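Local atomic coordinates of post-proline cleaving enzyme (Rickettsia typhi, PDB entry 4HVT), a protein that probably acts as a serine-type oligopeptidase, hydrolysing peptide bonds on the carboxyl side of proline residues. Residues P591-G602 with Q650-F660. Numbering follows the deposited sequence.
With EDO (1,2-ethanediol), chain E.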
ATOM      1  N   PRO A 591     -11.489  -8.870   1.891  1.00 12.14           N
ATOM      2  CA  PRO A 591     -12.064  -7.928   2.816  1.00 11.80           C
ATOM      3  C   PRO A 591     -11.732  -8.220   4.260  1.00 11.49           C
ATOM      4  O   PRO A 591     -11.387  -9.335   4.607  1.00 11.40           O
ATOM      5  CB  PRO A 591     -13.574  -8.148   2.679  1.00 12.40           C
ATOM      6  CG  PRO A 591     -13.702  -9.580   2.261  1.00 12.97           C
ATOM      7  CD  PRO A 591     -12.503  -9.823   1.387  1.00 12.72           C
ATOM      8  N   ILE A 592     -11.814  -7.172   5.071  1.00 11.51           N
ATOM      9  CA  ILE A 592     -12.115  -7.315   6.508  1.00 11.83           C
ATOM     10  C   ILE A 592     -13.619  -7.024   6.554  1.00 12.48           C
ATOM     11  O   ILE A 592     -14.096  -6.068   5.923  1.00 12.79           O
ATOM     12  CB  ILE A 592     -11.266  -6.388   7.424  1.00 11.38           C
ATOM     13  CG1 ILE A 592     -11.522  -6.760   8.872  1.00 11.63           C
ATOM     14  CG2 ILE A 592     -11.473  -4.903   7.159  1.00 11.42           C
ATOM     15  CD1 ILE A 592     -10.632  -5.969   9.842  1.00 11.17           C
ATOM     16  N   LEU A 593     -14.371  -7.848   7.258  1.00 13.17           N
ATOM     17  CA  LEU A 593     -15.798  -7.579   7.303  1.00 13.78           C
ATOM     18  C   LEU A 593     -16.532  -8.127   8.507  1.00 13.91           C
ATOM     19  O   LEU A 593     -17.553  -7.586   8.874  1.00 13.65           O
ATOM     20  CB  LEU A 593     -16.484  -8.002   6.014  1.00 15.27           C
ATOM     21  CG  LEU A 593     -16.932  -9.353   5.561  1.00 16.27           C
ATOM     22  CD1 LEU A 593     -18.056  -9.984   6.373  1.00 17.26           C
ATOM     23  CD2 LEU A 593     -17.370  -9.189   4.079  1.00 16.44           C
ATOM     24  N   ASP A 594     -15.995  -9.189   9.098  1.00 13.35           N
ATOM     25  CA  ASP A 594     -16.545  -9.686  10.394  1.00 13.84           C
ATOM     26  C   ASP A 594     -16.041  -8.809  11.548  1.00 13.56           C
ATOM     27  O   ASP A 594     -15.036  -9.105  12.177  1.00 13.18           O
ATOM     28  CB  ASP A 594     -16.218 -11.144  10.620  1.00 14.10           C
ATOM     29  CG  ASP A 594     -16.910 -11.716  11.878  1.00 14.75           C
ATOM     30  OD1 ASP A 594     -17.422 -10.924  12.708  1.00 14.47           O
ATOM     31  OD2 ASP A 594     -16.929 -12.965  12.017  1.00 15.72           O
ATOM     32  N   MET A 595     -16.721  -7.700  11.773  1.00 13.66           N
ATOM     33  CA  MET A 595     -16.233  -6.680  12.692  1.00 13.37           C
ATOM     34  C   MET A 595     -16.483  -7.045  14.177  1.00 13.81           C
ATOM     35  O   MET A 595     -15.940  -6.389  15.076  1.00 13.44           O
ATOM     36  CB  MET A 595     -16.781  -5.310  12.287  1.00 13.32           C
ATOM     37  CG  MET A 595     -16.476  -4.950  10.814  1.00 13.11           C
ATOM     38  SD  MET A 595     -14.782  -5.293  10.320  1.00 12.93           S
ATOM     39  CE  MET A 595     -13.851  -4.122  11.280  1.00 12.58           C
ATOM     40  N   ILE A 596     -17.279  -8.093  14.451  1.00 14.41           N
ATOM     41  CA  ILE A 596     -17.362  -8.603  15.819  0.50 14.68           C
ATOM     42  C   ILE A 596     -16.119  -9.440  16.197  1.00 14.43           C
ATOM     43  O   ILE A 596     -15.598  -9.330  17.332  1.00 14.30           O
ATOM     44  CB  ILE A 596     -18.665  -9.390  16.063  0.50 15.35           C
ATOM     45  CG1 ILE A 596     -19.883  -8.537  15.683  0.50 15.57           C
ATOM     46  CG2 ILE A 596     -18.751  -9.784  17.526  0.50 15.62           C
ATOM     47  CD1 ILE A 596     -21.211  -9.079  16.223  0.50 16.27           C
ATOM     48  N   ARG A 597     -15.652 -10.269  15.254  1.00 14.59           N
ATOM     49  CA  ARG A 597     -14.626 -11.278  15.513  1.00 14.56           C
ATOM     50  C   ARG A 597     -13.271 -10.953  14.890  1.00 13.53           C
ATOM     51  O   ARG A 597     -12.372 -11.771  14.967  1.00 12.77           O
ATOM     52  CB  ARG A 597     -15.091 -12.650  14.971  1.00 15.62           C
ATOM     53  CG  ARG A 597     -16.385 -13.117  15.644  1.00 16.97           C
ATOM     54  CD  ARG A 597     -16.688 -14.600  15.423  1.00 18.52           C
ATOM     55  NE  ARG A 597     -15.624 -15.495  15.784  1.00 19.11           N
ATOM     56  CZ  ARG A 597     -15.425 -16.724  15.295  1.00 20.19           C
ATOM     57  NH1 ARG A 597     -16.263 -17.264  14.441  1.00 21.01           N
ATOM     58  NH2 ARG A 597     -14.382 -17.430  15.703  1.00 20.64           N
ATOM     59  N   TYR A 598     -13.126  -9.760  14.338  1.00 13.18           N
ATOM     60  CA  TYR A 598     -11.903  -9.433  13.551  1.00 12.57           C
ATOM     61  C   TYR A 598     -10.613  -9.632  14.328  1.00 12.64           C
ATOM     62  O   TYR A 598      -9.597  -9.986  13.733  1.00 12.31           O
ATOM     63  CB  TYR A 598     -11.918  -8.043  12.867  1.00 12.15           C
ATOM     64  CG  TYR A 598     -11.694  -6.879  13.777  1.00 11.79           C
ATOM     65  CD1 TYR A 598     -10.417  -6.413  14.021  1.00 11.39           C
ATOM     66  CD2 TYR A 598     -12.763  -6.228  14.354  1.00 11.90           C
ATOM     67  CE1 TYR A 598     -10.206  -5.351  14.851  1.00 11.33           C
ATOM     68  CE2 TYR A 598     -12.583  -5.147  15.174  1.00 12.05           C
ATOM     69  CZ  TYR A 598     -11.277  -4.689  15.411  1.00 11.60           C
ATOM     70  OH  TYR A 598     -11.019  -3.619  16.218  1.00 11.91           O
ATOM     71  N   LYS A 599     -10.647  -9.456  15.659  1.00 13.18           N
ATOM     72  CA  LYS A 599      -9.410  -9.599  16.425  1.00 13.60           C
ATOM     73  C   LYS A 599      -8.878 -11.039  16.424  1.00 14.27           C
ATOM     74  O   LYS A 599      -7.697 -11.244  16.708  1.00 14.07           O
ATOM     75  CB  LYS A 599      -9.551  -9.151  17.896  1.00 13.88           C
ATOM     76  CG  LYS A 599      -9.918  -7.682  18.085  1.00 14.11           C
ATOM     77  CD  LYS A 599      -9.978  -7.199  19.533  1.00 14.35           C
ATOM     78  CE  LYS A 599     -10.868  -8.018  20.494  1.00 15.56           C
ATOM     79  NZ  LYS A 599     -10.799  -7.497  21.900  1.00 15.90           N
ATOM     80  N   GLU A 600      -9.754 -12.010  16.180  1.00 14.57           N
ATOM     81  CA  GLU A 600      -9.393 -13.416  16.221  1.00 15.52           C
ATOM     82  C   GLU A 600      -8.667 -13.911  14.988  1.00 15.40           C
ATOM     83  O   GLU A 600      -8.231 -15.031  14.989  1.00 16.55           O
ATOM     84  CB  GLU A 600     -10.657 -14.258  16.418  1.00 17.43           C
ATOM     85  CG  GLU A 600     -11.396 -13.985  17.707  1.00 18.69           C
ATOM     86  CD  GLU A 600     -12.683 -14.799  17.732  1.00 20.69           C
ATOM     87  OE1 GLU A 600     -12.577 -16.055  17.691  1.00 23.61           O
ATOM     88  OE2 GLU A 600     -13.793 -14.206  17.803  1.00 21.26           O
ATOM     89  N   PHE A 601      -8.554 -13.091  13.938  1.00 14.33           N
ATOM     90  CA  PHE A 601      -8.110 -13.569  12.629  1.00 14.04           C
ATOM     91  C   PHE A 601      -6.961 -12.714  12.109  1.00 13.43           C
ATOM     92  O   PHE A 601      -7.032 -11.467  12.161  1.00 13.04           O
ATOM     93  CB  PHE A 601      -9.259 -13.537  11.618  1.00 14.19           C
ATOM     94  CG  PHE A 601     -10.353 -14.521  11.954  1.00 14.73           C
ATOM     95  CD1 PHE A 601     -10.212 -15.863  11.625  1.00 15.21           C
ATOM     96  CD2 PHE A 601     -11.483 -14.117  12.617  1.00 15.03           C
ATOM     97  CE1 PHE A 601     -11.204 -16.773  11.958  1.00 15.84           C
ATOM     98  CE2 PHE A 601     -12.462 -15.029  13.015  1.00 15.68           C
ATOM     99  CZ  PHE A 601     -12.339 -16.357  12.650  1.00 15.98           C
ATOM    100  N   GLY A 602      -5.904 -13.364  11.601  1.00 13.12           N
ATOM    101  CA  GLY A 602      -4.795 -12.613  10.989  1.00 12.40           C
ATOM    102  C   GLY A 602      -4.185 -11.594  11.949  1.00 12.11           C
ATOM    103  O   GLY A 602      -4.057 -11.905  13.151  1.00 12.92           O
ATOM    104  N   GLN A 650      -2.470 -13.468   5.152  1.00 13.09           N
ATOM    105  CA  GLN A 650      -2.129 -13.364   6.551  1.00 13.33           C
ATOM    106  C   GLN A 650      -2.455 -12.001   7.187  1.00 13.17           C
ATOM    107  O   GLN A 650      -2.206 -11.810   8.406  1.00 13.59           O
ATOM    108  CB  GLN A 650      -0.627 -13.640   6.713  1.00 13.10           C
ATOM    109  CG  GLN A 650      -0.271 -15.012   6.142  1.00 13.66           C
ATOM    110  CD  GLN A 650       1.200 -15.345   6.310  1.00 14.00           C
ATOM    111  OE1 GLN A 650       2.040 -14.507   6.051  1.00 12.98           O
ATOM    112  NE2 GLN A 650       1.504 -16.588   6.790  1.00 14.61           N
ATOM    113  N   ARG A 651      -2.926 -11.047   6.405  1.00 12.75           N
ATOM    114  CA  ARG A 651      -3.255  -9.721   6.918  1.00 12.32           C
ATOM    115  C   ARG A 651      -4.631  -9.835   7.609  1.00 12.70           C
ATOM    116  O   ARG A 651      -4.727  -9.719   8.812  1.00 12.86           O
ATOM    117  CB  ARG A 651      -3.274  -8.697   5.780  1.00 12.41           C
ATOM    118  CG  ARG A 651      -3.249  -7.234   6.194  1.00 12.40           C
ATOM    119  CD  ARG A 651      -1.873  -6.783   6.735  1.00 12.45           C
ATOM    120  NE  ARG A 651      -0.909  -7.178   5.735  1.00 12.50           N
ATOM    121  CZ  ARG A 651      -0.734  -6.565   4.576  1.00 13.17           C
ATOM    122  NH1 ARG A 651      -1.348  -5.393   4.324  1.00 13.76           N
ATOM    123  NH2 ARG A 651       0.010  -7.135   3.621  1.00 13.17           N
ATOM    124  N   VAL A 652      -5.696 -10.087   6.845  1.00 13.07           N
ATOM    125  CA  VAL A 652      -7.027 -10.126   7.402  1.00 13.29           C
ATOM    126  C   VAL A 652      -7.546 -11.551   7.641  1.00 13.52           C
ATOM    127  O   VAL A 652      -8.423 -11.718   8.479  1.00 13.64           O
ATOM    128  CB  VAL A 652      -8.063  -9.357   6.531  1.00 14.03           C
ATOM    129  CG1 VAL A 652      -7.723  -7.886   6.421  1.00 14.15           C
ATOM    130  CG2 VAL A 652      -8.123  -9.932   5.139  1.00 14.55           C
ATOM    131  N   HIS A 653      -7.027 -12.544   6.910  1.00 13.33           N
ATOM    132  CA  HIS A 653      -7.451 -13.945   6.957  1.00 13.97           C
ATOM    133  C   HIS A 653      -8.618 -14.170   5.970  1.00 13.88           C
ATOM    134  O   HIS A 653      -9.496 -13.353   5.860  1.00 13.57           O
ATOM    135  CB  HIS A 653      -7.831 -14.377   8.369  1.00 14.53           C
ATOM    136  CG  HIS A 653      -7.944 -15.867   8.558  1.00 15.43           C
ATOM    137  ND1 HIS A 653      -8.990 -16.624   8.083  1.00 15.92           N
ATOM    138  CD2 HIS A 653      -7.166 -16.724   9.259  1.00 15.85           C
ATOM    139  CE1 HIS A 653      -8.821 -17.888   8.419  1.00 16.84           C
ATOM    140  NE2 HIS A 653      -7.729 -17.966   9.167  1.00 16.72           N
ATOM    141  N   PRO A 654      -8.610 -15.281   5.260  1.00 14.30           N
ATOM    142  CA  PRO A 654      -9.779 -15.515   4.357  1.00 14.84           C
ATOM    143  C   PRO A 654     -11.154 -15.736   4.981  1.00 15.24           C
ATOM    144  O   PRO A 654     -12.141 -15.748   4.248  1.00 15.44           O
ATOM    145  CB  PRO A 654      -9.392 -16.791   3.609  1.00 15.36           C
ATOM    146  CG  PRO A 654      -8.408 -17.511   4.477  1.00 15.40           C
ATOM    147  CD  PRO A 654      -7.647 -16.394   5.181  1.00 14.69           C
ATOM    148  N   TRP A 655     -11.218 -15.930   6.310  1.00 14.97           N
ATOM    149  CA  TRP A 655     -12.470 -16.075   7.030  1.00 15.39           C
ATOM    150  C   TRP A 655     -13.495 -15.021   6.590  1.00 14.97           C
ATOM    151  O   TRP A 655     -14.629 -15.315   6.332  1.00 14.89           O
ATOM    152  CB  TRP A 655     -12.247 -15.909   8.525  1.00 15.50           C
ATOM    153  CG  TRP A 655     -13.503 -15.632   9.323  1.00 15.88           C
ATOM    154  CD1 TRP A 655     -13.868 -14.472   9.908  1.00 15.97           C
ATOM    155  CD2 TRP A 655     -14.559 -16.557   9.596  1.00 17.18           C
ATOM    156  NE1 TRP A 655     -15.057 -14.589  10.546  1.00 17.03           N
ATOM    157  CE2 TRP A 655     -15.512 -15.869  10.398  1.00 17.41           C
ATOM    158  CE3 TRP A 655     -14.771 -17.893   9.281  1.00 17.99           C
ATOM    159  CZ2 TRP A 655     -16.669 -16.467  10.864  1.00 18.31           C
ATOM    160  CZ3 TRP A 655     -15.936 -18.503   9.786  1.00 18.76           C
ATOM    161  CH2 TRP A 655     -16.863 -17.773  10.543  1.00 18.77           C
ATOM    162  N   HIS A 656     -13.042 -13.777   6.442  1.00 13.90           N
ATOM    163  CA  HIS A 656     -13.996 -12.694   6.160  1.00 13.84           C
ATOM    164  C   HIS A 656     -14.748 -12.887   4.860  1.00 14.28           C
ATOM    165  O   HIS A 656     -15.965 -12.713   4.808  1.00 14.72           O
ATOM    166  CB  HIS A 656     -13.312 -11.310   6.191  1.00 13.13           C
ATOM    167  CG  HIS A 656     -12.662 -10.997   7.494  1.00 12.71           C
ATOM    168  ND1 HIS A 656     -13.361 -10.484   8.561  1.00 12.94           N
ATOM    169  CD2 HIS A 656     -11.371 -11.103   7.909  1.00 12.61           C
ATOM    170  CE1 HIS A 656     -12.533 -10.291   9.580  1.00 12.51           C
ATOM    171  NE2 HIS A 656     -11.331 -10.694   9.215  1.00 12.21           N
ATOM    172  N   GLY A 657     -14.022 -13.252   3.823  1.00 14.43           N
ATOM    173  CA  GLY A 657     -14.641 -13.466   2.490  1.00 14.68           C
ATOM    174  C   GLY A 657     -15.476 -14.756   2.512  1.00 15.54           C
ATOM    175  O   GLY A 657     -16.607 -14.801   1.994  1.00 15.61           O
ATOM    176  N   ARG A 658     -14.918 -15.787   3.142  1.00 16.18           N
ATOM    177  CA  ARG A 658     -15.565 -17.078   3.206  1.00 17.18           C
ATOM    178  C   ARG A 658     -16.900 -16.974   3.921  1.00 17.64           C
ATOM    179  O   ARG A 658     -17.919 -17.442   3.396  1.00 17.86           O
ATOM    180  CB  ARG A 658     -14.705 -18.066   3.953  1.00 17.56           C
ATOM    181  CG  ARG A 658     -13.601 -18.649   3.141  1.00 17.94           C
ATOM    182  CD  ARG A 658     -12.573 -19.274   4.054  1.00 18.46           C
ATOM    183  NE  ARG A 658     -11.507 -19.948   3.344  1.00 18.73           N
ATOM    184  CZ  ARG A 658     -10.562 -20.676   3.940  1.00 19.01           C
ATOM    185  NH1 ARG A 658     -10.570 -20.883   5.261  1.00 19.68           N
ATOM    186  NH2 ARG A 658      -9.621 -21.241   3.194  1.00 19.34           N
ATOM    187  N   ILE A 659     -16.924 -16.387   5.119  1.00 17.25           N
ATOM    188  CA  ILE A 659     -18.226 -16.240   5.854  1.00 17.83           C
ATOM    189  C   ILE A 659     -19.320 -15.402   5.160  1.00 17.76           C
ATOM    190  O   ILE A 659     -20.558 -15.738   5.207  1.00 18.87           O
ATOM    191  CB  ILE A 659     -18.004 -15.812   7.347  1.00 17.56           C
ATOM    192  CG1 ILE A 659     -19.279 -15.996   8.158  1.00 18.43           C
ATOM    193  CG2 ILE A 659     -17.525 -14.352   7.555  1.00 16.88           C
ATOM    194  CD1 ILE A 659     -19.698 -17.430   8.289  1.00 19.21           C
ATOM    195  N   PHE A 660     -18.878 -14.320   4.480  1.00 17.36           N
ATOM    196  CA  PHE A 660     -19.801 -13.505   3.750  1.00 17.84           C
ATOM    197  C   PHE A 660     -20.436 -14.356   2.622  1.00 18.53           C
ATOM    198  O   PHE A 660     -21.593 -14.291   2.435  1.00 18.36           O
ATOM    199  CB  PHE A 660     -19.080 -12.330   3.192  1.00 17.20           C
ATOM    200  CG  PHE A 660     -19.956 -11.220   2.703  1.00 17.35           C
ATOM    201  CD1 PHE A 660     -21.041 -10.782   3.436  1.00 17.68           C
ATOM    202  CD2 PHE A 660     -19.564 -10.500   1.573  1.00 17.17           C
ATOM    203  CE1 PHE A 660     -21.813  -9.750   2.996  1.00 17.91           C
ATOM    204  CE2 PHE A 660     -20.315  -9.451   1.145  1.00 17.36           C
ATOM    205  CZ  PHE A 660     -21.440  -9.060   1.884  1.00 17.50           C
TER
HETATM  206  C1  EDO E 804      -3.367 -16.250  11.493  1.00 33.37           C
HETATM  207  O1  EDO E 804      -3.408 -15.835  10.121  1.00 34.01           O
HETATM  208  C2  EDO E 804      -4.660 -16.862  11.973  1.00 32.00           C
HETATM  209  O2  EDO E 804      -5.622 -15.914  12.445  1.00 30.67           O
HETATM  210  O   HOH W   1     -10.727 -11.974   3.620  1.00 13.08           O
HETATM  211  O   HOH W   2      -9.207  -9.898  10.922  1.00  9.60           O
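The F601 ring lies against W655 in an offset stack, joining two loops of the alpha/beta-hydrolase domain: the one that follows strand 585-589, and the one that leads into helix 655-664 just after D649, the probable triad aspartate. Followed outward, F601 packs its CB against CB of H653 at 3.6 Å, turns CD1 over the centre of the H653 imidazole in an edge-to-face contact, and brings CE2 to 3.5 Å from W655 CD1. Its ring and the pyrrole ring of W655 are only 6° from parallel, while CZ lies over a face of the R597 guanidinium, which E600 and E28 hold by salt bridges.

H653 is fixed in turn by its ND1, which accepts from W655 N in the imidazole plane and caps the helix. At the indole edge, W655 NE1 donates to D594 OD2 (2.9 Å), on the anti side of the carboxylate. The other oxygen, OD1, accepts from R597 N in an Asx motif, so both carboxylate oxygens are engaged.

H656 slots its imidazole between W655 and I592, whose CA sits over one face. L593 CD2 rests on the F660 ring. H656 ND1 accepts from the backbone N of D594 at 3.0 Å, only 10° out of the imidazole plane.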